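Side-chain contacts in suppressor of fused homolog (Drosophila melanogaster, PDB 6LPH), which probably binds and sequesters DNA-binding transcription factors, and is here represented by its N-terminal part, crystallised in complex with Fu: residues 160-165 with 171-176; 104-109 with 133-138. One frame throughout, in Å; residues are numbered along the deposited sequence.

Contact 1 (160-165 with 171-176)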
ATOM      1  N   LYS A 160      -5.884  14.544  -2.306  1.00 17.78           N
ATOM      2  CA  LYS A 160      -4.580  15.068  -2.730  1.00 20.12           C
ATOM      3  C   LYS A 160      -3.771  13.974  -3.404  1.00 17.02           C
ATOM      4  O   LYS A 160      -3.935  12.780  -3.099  1.00 16.14           O
ATOM      5  CB  LYS A 160      -3.801  15.718  -1.581  1.00 23.57           C
ATOM      6  CG  LYS A 160      -3.641  14.837  -0.374  1.00 24.11           C
ATOM      7  CD  LYS A 160      -3.462  15.615   0.934  1.00 25.17           C
ATOM      8  CE  LYS A 160      -3.337  14.632   2.104  1.00 28.03           C
ATOM      9  NZ  LYS A 160      -4.643  14.011   2.554  1.00 24.97           N
ATOM     10  N   SER A 161      -2.930  14.367  -4.352  1.00 16.64           N
ATOM     11  CA  SER A 161      -2.161  13.398  -5.107  1.00 16.55           C
ATOM     12  C   SER A 161      -1.420  12.494  -4.150  1.00 16.56           C
ATOM     13  O   SER A 161      -0.831  12.943  -3.162  1.00 16.09           O
ATOM     14  CB  SER A 161      -1.163  14.082  -6.076  1.00 18.65           C
ATOM     15  OG  SER A 161      -0.267  14.896  -5.355  1.00 20.15           O
ATOM     16  N   LEU A 162      -1.476  11.201  -4.434  1.00 18.31           N
ATOM     17  CA  LEU A 162      -0.863  10.199  -3.563  1.00 19.08           C
ATOM     18  C   LEU A 162       0.657  10.383  -3.445  1.00 18.64           C
ATOM     19  O   LEU A 162       1.249  10.080  -2.418  1.00 20.53           O
ATOM     20  CB  LEU A 162      -1.191   8.807  -4.072  1.00 16.59           C
ATOM     21  CG  LEU A 162      -2.650   8.502  -4.452  1.00 19.49           C
ATOM     22  CD1 LEU A 162      -2.725   6.997  -4.716  1.00 18.60           C
ATOM     23  CD2 LEU A 162      -3.663   8.960  -3.385  1.00 18.36           C
ATOM     24  N   ASP A 163       1.276  10.895  -4.503  1.00 17.83           N
ATOM     25  CA  ASP A 163       2.713  11.061  -4.523  1.00 17.38           C
ATOM     26  C   ASP A 163       3.147  12.494  -4.243  1.00 19.66           C
ATOM     27  O   ASP A 163       4.336  12.810  -4.341  1.00 21.68           O
ATOM     28  CB  ASP A 163       3.288  10.589  -5.872  1.00 19.25           C
ATOM     29  CG  ASP A 163       2.686  11.332  -7.080  1.00 18.89           C
ATOM     30  OD1 ASP A 163       1.842  12.246  -6.938  1.00 16.99           O
ATOM     31  OD2 ASP A 163       3.067  10.972  -8.209  1.00 21.91           O
ATOM     32  N   GLY A 164       2.185  13.360  -3.903  1.00 20.20           N
ATOM     33  CA  GLY A 164       2.474  14.774  -3.685  1.00 19.56           C
ATOM     34  C   GLY A 164       2.830  15.571  -4.933  1.00 20.78           C
ATOM     35  O   GLY A 164       3.208  16.741  -4.836  1.00 22.91           O
ATOM     36  N   SER A 165       2.687  14.957  -6.115  1.00 22.42           N
ATOM     37  CA  SER A 165       2.871  15.662  -7.395  1.00 21.34           C
ATOM     38  C   SER A 165       1.718  16.646  -7.657  1.00 22.71           C
ATOM     39  O   SER A 165       0.605  16.486  -7.109  1.00 20.49           O
ATOM     40  CB  SER A 165       2.949  14.662  -8.556  1.00 21.15           C
ATOM     41  OG  SER A 165       1.654  14.111  -8.861  1.00 19.81           O
ATOM     42  N   GLN A 171      -5.987  11.211  -6.724  1.00 14.70           N
ATOM     43  CA  GLN A 171      -6.061  11.990  -5.470  1.00 15.03           C
ATOM     44  C   GLN A 171      -6.847  11.331  -4.368  1.00 13.00           C
ATOM     45  O   GLN A 171      -7.045  11.953  -3.317  1.00 13.80           O
ATOM     46  CB  GLN A 171      -6.887  13.268  -5.629  1.00 19.95           C
ATOM     47  CG  GLN A 171      -6.867  13.960  -6.942  1.00 24.58           C
ATOM     48  CD  GLN A 171      -5.624  14.713  -7.024  1.00 24.53           C
ATOM     49  OE1 GLN A 171      -4.577  14.103  -7.011  1.00 27.91           O
ATOM     50  NE2 GLN A 171      -5.704  16.041  -7.044  1.00 33.42           N
ATOM     51  N   ASN A 172      -7.366  10.137  -4.617  1.00 11.83           N
ATOM     52  CA  ASN A 172      -8.262   9.471  -3.675  1.00 11.32           C
ATOM     53  C   ASN A 172      -8.021   7.997  -3.774  1.00 11.27           C
ATOM     54  O   ASN A 172      -7.272   7.542  -4.668  1.00 10.91           O
ATOM     55  CB  ASN A 172      -9.735   9.814  -4.011  1.00 12.33           C
ATOM     56  CG  ASN A 172     -10.035  11.309  -3.886  1.00 14.67           C
ATOM     57  OD1 ASN A 172     -10.143  12.021  -4.895  1.00 20.08           O
ATOM     58  ND2 ASN A 172     -10.154  11.788  -2.676  1.00 11.45           N
ATOM     59  N   LEU A 173      -8.615   7.233  -2.845  1.00 11.42           N
ATOM     60  CA  LEU A 173      -8.267   5.835  -2.700  1.00 12.17           C
ATOM     61  C   LEU A 173      -9.494   4.999  -2.596  1.00 11.94           C
ATOM     62  O   LEU A 173     -10.474   5.430  -1.998  1.00 14.03           O
ATOM     63  CB  LEU A 173      -7.473   5.603  -1.394  1.00 13.54           C
ATOM     64  CG  LEU A 173      -6.209   6.471  -1.351  1.00 16.13           C
ATOM     65  CD1 LEU A 173      -5.693   6.596   0.065  1.00 16.99           C
ATOM     66  CD2 LEU A 173      -5.180   5.888  -2.320  1.00 14.61           C
ATOM     67  N   LEU A 174      -9.450   3.798  -3.169  1.00 11.58           N
ATOM     68  CA  LEU A 174     -10.438   2.741  -2.815  1.00 11.69           C
ATOM     69  C   LEU A 174      -9.670   1.644  -2.165  1.00 12.69           C
ATOM     70  O   LEU A 174      -8.455   1.588  -2.326  1.00 12.48           O
ATOM     71  CB  LEU A 174     -11.209   2.171  -4.031  1.00 10.86           C
ATOM     72  CG  LEU A 174     -11.967   3.194  -4.880  1.00 12.25           C
ATOM     73  CD1 LEU A 174     -12.771   2.532  -6.021  1.00 12.90           C
ATOM     74  CD2 LEU A 174     -12.867   4.009  -3.956  1.00 13.83           C
ATOM     75  N   VAL A 175     -10.386   0.764  -1.443  1.00 14.96           N
ATOM     76  CA  VAL A 175      -9.783  -0.352  -0.714  1.00 15.43           C
ATOM     77  C   VAL A 175     -10.259  -1.692  -1.283  1.00 14.80           C
ATOM     78  O   VAL A 175     -11.456  -1.958  -1.372  1.00 14.60           O
ATOM     79  CB  VAL A 175     -10.085  -0.295   0.803  1.00 16.10           C
ATOM     80  CG1 VAL A 175      -9.404  -1.458   1.548  1.00 15.17           C
ATOM     81  CG2 VAL A 175      -9.634   1.044   1.377  1.00 15.83           C
ATOM     82  N   ALA A 176      -9.297  -2.508  -1.712  1.00 14.73           N
ATOM     83  CA  ALA A 176      -9.581  -3.827  -2.273  1.00 14.06           C
ATOM     84  C   ALA A 176      -8.860  -4.881  -1.459  1.00 14.03           C
ATOM     85  O   ALA A 176      -7.953  -4.555  -0.675  1.00 13.06           O
ATOM     86  CB  ALA A 176      -9.138  -3.888  -3.745  1.00 15.63           C
TER

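Contact 2 (104-109 with 133-138)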
ATOM      1  N   LEU A 104      -1.862  -2.565   5.363  1.00 12.09           N
ATOM      2  CA  LEU A 104      -2.021  -1.907   4.091  1.00 10.55           C
ATOM      3  C   LEU A 104      -1.068  -2.478   3.036  1.00 10.84           C
ATOM      4  O   LEU A 104       0.113  -2.756   3.339  1.00 11.21           O
ATOM      5  CB  LEU A 104      -1.689  -0.424   4.240  1.00 10.66           C
ATOM      6  CG  LEU A 104      -2.637   0.341   5.192  1.00 11.80           C
ATOM      7  CD1 LEU A 104      -2.113   1.746   5.457  1.00 13.74           C
ATOM      8  CD2 LEU A 104      -4.057   0.394   4.617  1.00 16.99           C
ATOM      9  N   THR A 105      -1.575  -2.653   1.813  1.00 10.48           N
ATOM     10  CA  THR A 105      -0.704  -2.900   0.668  1.00 10.62           C
ATOM     11  C   THR A 105      -0.934  -1.868  -0.456  1.00 11.49           C
ATOM     12  O   THR A 105      -1.949  -1.150  -0.465  1.00 12.32           O
ATOM     13  CB  THR A 105      -0.784  -4.340   0.121  1.00 11.46           C
ATOM     14  OG1 THR A 105      -1.950  -4.486  -0.683  1.00 13.17           O
ATOM     15  CG2 THR A 105      -0.834  -5.405   1.280  1.00 11.01           C
ATOM     16  N   PHE A 106       0.007  -1.790  -1.390  1.00 10.40           N
ATOM     17  CA  PHE A 106      -0.147  -0.842  -2.496  1.00 11.24           C
ATOM     18  C   PHE A 106       0.641  -1.402  -3.681  1.00 10.42           C
ATOM     19  O   PHE A 106       1.711  -1.995  -3.493  1.00 10.33           O
ATOM     20  CB  PHE A 106       0.359   0.521  -2.046  1.00 11.01           C
ATOM     21  CG  PHE A 106       0.282   1.622  -3.106  1.00 10.35           C
ATOM     22  CD1 PHE A 106      -0.946   1.990  -3.688  1.00 10.86           C
ATOM     23  CD2 PHE A 106       1.423   2.333  -3.456  1.00 10.58           C
ATOM     24  CE1 PHE A 106      -1.041   3.024  -4.613  1.00 11.52           C
ATOM     25  CE2 PHE A 106       1.343   3.410  -4.385  1.00 11.51           C
ATOM     26  CZ  PHE A 106       0.114   3.734  -4.974  1.00 10.98           C
ATOM     27  N   ARG A 107       0.059  -1.311  -4.875  1.00 10.61           N
ATOM     28  CA  ARG A 107       0.746  -1.774  -6.096  1.00 10.63           C
ATOM     29  C   ARG A 107       0.969  -0.594  -7.016  1.00 11.11           C
ATOM     30  O   ARG A 107       0.016   0.080  -7.460  1.00 12.31           O
ATOM     31  CB  ARG A 107      -0.022  -2.871  -6.796  1.00 10.56           C
ATOM     32  CG  ARG A 107      -0.126  -4.146  -5.912  1.00 11.12           C
ATOM     33  CD  ARG A 107      -0.871  -5.254  -6.614  1.00 10.74           C
ATOM     34  NE  ARG A 107      -1.085  -6.394  -5.710  1.00 11.22           N
ATOM     35  CZ  ARG A 107      -0.188  -7.364  -5.496  1.00 12.03           C
ATOM     36  NH1 ARG A 107       0.992  -7.362  -6.165  1.00 11.10           N
ATOM     37  NH2 ARG A 107      -0.474  -8.373  -4.660  1.00 11.85           N
ATOM     38  N   LEU A 108       2.223  -0.340  -7.308  1.00 11.16           N
ATOM     39  CA  LEU A 108       2.559   0.882  -8.057  1.00 11.28           C
ATOM     40  C   LEU A 108       3.235   0.580  -9.410  1.00 11.96           C
ATOM     41  O   LEU A 108       4.324   0.002  -9.455  1.00 11.36           O
ATOM     42  CB  LEU A 108       3.413   1.786  -7.184  1.00 11.32           C
ATOM     43  CG  LEU A 108       4.032   3.010  -7.909  1.00 13.61           C
ATOM     44  CD1 LEU A 108       2.952   3.976  -8.368  1.00 12.98           C
ATOM     45  CD2 LEU A 108       5.039   3.706  -6.984  1.00 13.33           C
ATOM     46  N   ALA A 109       2.583   0.979 -10.506  1.00 12.92           N
ATOM     47  CA  ALA A 109       3.076   0.695 -11.856  1.00 14.53           C
ATOM     48  C   ALA A 109       4.426   1.365 -12.077  1.00 16.91           C
ATOM     49  O   ALA A 109       4.649   2.506 -11.660  1.00 16.82           O
ATOM     50  CB  ALA A 109       2.063   1.154 -12.918  1.00 14.61           C
ATOM     51  N   ALA A 133       5.730   4.826   1.079  1.00 16.30           N
ATOM     52  CA  ALA A 133       5.877   4.639   2.523  1.00 17.98           C
ATOM     53  C   ALA A 133       5.247   5.770   3.346  1.00 18.21           C
ATOM     54  O   ALA A 133       4.581   5.475   4.333  1.00 17.68           O
ATOM     55  CB  ALA A 133       7.348   4.430   2.912  1.00 18.56           C
ATOM     56  N   ASN A 134       5.478   7.035   2.951  1.00 19.43           N
ATOM     57  CA  ASN A 134       4.764   8.206   3.505  1.00 20.92           C
ATOM     58  C   ASN A 134       3.274   8.082   3.387  1.00 16.44           C
ATOM     59  O   ASN A 134       2.562   8.456   4.304  1.00 16.49           O
ATOM     60  CB  ASN A 134       5.076   9.491   2.730  1.00 26.61           C
ATOM     61  CG  ASN A 134       6.458  10.012   2.976  1.00 32.27           C
ATOM     62  OD1 ASN A 134       6.996  10.726   2.128  1.00 38.69           O
ATOM     63  ND2 ASN A 134       7.044   9.680   4.119  1.00 31.91           N
ATOM     64  N   LEU A 135       2.802   7.631   2.222  1.00 14.52           N
ATOM     65  CA  LEU A 135       1.390   7.498   1.974  1.00 13.36           C
ATOM     66  C   LEU A 135       0.800   6.479   2.973  1.00 12.96           C
ATOM     67  O   LEU A 135      -0.220   6.775   3.637  1.00 12.10           O
ATOM     68  CB  LEU A 135       1.134   7.050   0.521  1.00 12.90           C
ATOM     69  CG  LEU A 135      -0.339   6.701   0.224  1.00 13.09           C
ATOM     70  CD1 LEU A 135      -1.242   7.918   0.329  1.00 15.32           C
ATOM     71  CD2 LEU A 135      -0.488   6.013  -1.141  1.00 15.50           C
ATOM     72  N   LEU A 136       1.445   5.308   3.101  1.00 10.72           N
ATOM     73  CA  LEU A 136       0.950   4.302   4.032  1.00 11.99           C
ATOM     74  C   LEU A 136       1.049   4.755   5.485  1.00 11.89           C
ATOM     75  O   LEU A 136       0.143   4.466   6.246  1.00 12.22           O
ATOM     76  CB  LEU A 136       1.654   2.935   3.859  1.00 12.88           C
ATOM     77  CG  LEU A 136       1.600   2.338   2.436  1.00 13.71           C
ATOM     78  CD1 LEU A 136       2.240   0.965   2.362  1.00 13.92           C
ATOM     79  CD2 LEU A 136       0.159   2.286   1.947  1.00 14.77           C
ATOM     80  N   GLN A 137       2.116   5.476   5.861  1.00 12.48           N
ATOM     81  CA  GLN A 137       2.192   6.009   7.236  1.00 14.20           C
ATOM     82  C   GLN A 137       1.021   6.943   7.514  1.00 14.90           C
ATOM     83  O   GLN A 137       0.406   6.861   8.583  1.00 15.41           O
ATOM     84  CB  GLN A 137       3.495   6.739   7.538  1.00 14.45           C
ATOM     85  CG  GLN A 137       4.740   5.894   7.531  1.00 16.16           C
ATOM     86  CD  GLN A 137       4.886   5.006   8.765  1.00 14.84           C
ATOM     87  OE1 GLN A 137       3.990   4.942   9.633  1.00 14.08           O
ATOM     88  NE2 GLN A 137       6.035   4.308   8.848  1.00 12.82           N
ATOM     89  N   ALA A 138       0.709   7.799   6.540  1.00 15.05           N
ATOM     90  CA  ALA A 138      -0.339   8.804   6.685  1.00 14.81           C
ATOM     91  C   ALA A 138      -1.717   8.112   6.762  1.00 13.79           C
ATOM     92  O   ALA A 138      -2.579   8.513   7.556  1.00 13.52           O
ATOM     93  CB  ALA A 138      -0.299   9.814   5.534  1.00 14.94           C
TER

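Contact 1 (160-165 with 171-176)
Lys160 N donates to Gln171 O at 3.0 Å with an N-H...O angle of 143°, and the reverse approach, from Gln171 CA to Lys160 O at 3.3 Å, is a CA-H...O contact that brings the two backbones side by side. Together they draw in the long connection of a beta hairpin, which joins strand 155-156 to its antiparallel neighbour 172-186, and a backbone bond between Leu162 and Leu170 follows. This pairing leaves Gln171 CB 3.7 Å from Lys160 N. Further out the side chain folds back along the loop: the bend at chi2 (-79°) brings Gln171 CD to 3.8 Å from Ser161 N. An alanine here would keep the backbone bond but is likely to uncover the peptide between Lys160 and Ser161 where the amide end now packs. The apolar half of the contact is Leu162 meeting Leu173 obliquely. Both methyls of Leu162, CD1 and CD2, stand 3.6 Å from Leu173 CD2, so one methyl faces the whole fork. Trp131 and Leu135 of helix 131-146 also touch Leu162, while Ile196 of the adjacent strand touches Leu173. Lys160 turns elsewhere, its NZ hydrogen-bonded to Trp158 O, with a cation-pi interaction to the Trp158 ring. Leu162 sits within a type I beta turn from Ser161 to Gly164, closed by Gly164 N to Ser161 O at 3.1 Å. An Asx turn overlaps it, in which Asp163 OD1 accepts from Ser165 N at 3.0 Å; Ser165 OG gives the same oxygen a second bond, at 2.7 Å, from the same face of the carboxylate.

Contact 2 (104-109 with 133-138)
Leu104 and Leu136 carry the apolar packing where strand 104-109 runs roughly antiparallel to helix 133-138. Leu136 CD2 comes within 4.0 Å of Leu104 CB and 4.4 Å of Phe106 CB, so a single methyl bears on the roots of two side chains whose residues are two apart on the strand. Leu136 CB is itself directed at the strand. In return Leu104 CD1 rests 3.6 Å from Leu136 O, a van der Waals contact between a methyl and a helix carbonyl; no hydrogen bond crosses between the two segments.

The aromatic contact is looser. Phe106 has CG anti to its backbone N (chi1 179°), which extends the ring from the strand toward the helix, where Leu135 CD2 lies over one face, 4.5 Å from CZ. Pro132, from the same helix, and Ile196, from the neighbouring strand, also touch Phe106.

These pairs belong to an alpha/beta packing in which helix 131-146 covers one face of a mixed sheet. The local axes approach to 9.6 Å, and their N-to-C directions make an angle of 148°. Side-chain directions alternate as expected for a strand: Leu104 and Phe106 turn toward the helix, whereas Thr105 turns away from it.

The polar side chains of both segments find their partners elsewhere. Thr105 OG1 is hydrogen-bonded to Asp178, and Arg107 forms a salt bridge with the same carboxylate through NH2, its remaining nitrogens being bound by Gln195 and His71. On the helix, Gln137 OE1 accepts from Leu52 N, and its side chain also packs on an apolar side chain of the bound peptide.

In the fold
Contact 2 closes along the chain before contact 1 opens, and their centres lie 9 Å apart. They meet directly where Leu162 CB packs 4.1 Å from Leu135 CD2, the methyl that also lies over the Phe106 ring. Helix 131-146 thus serves both: it faces strand 97-109 in contact 2, and its Ile139 touches both Leu104 and Leu173. The two strands involved, 97-109 and 172-186, have strand 189-199 between them in the mixed sheet, and Ile196 of that strand touches residues of both contacts. The bound peptide reaches contact 2, packing on Asn134 and Gln137.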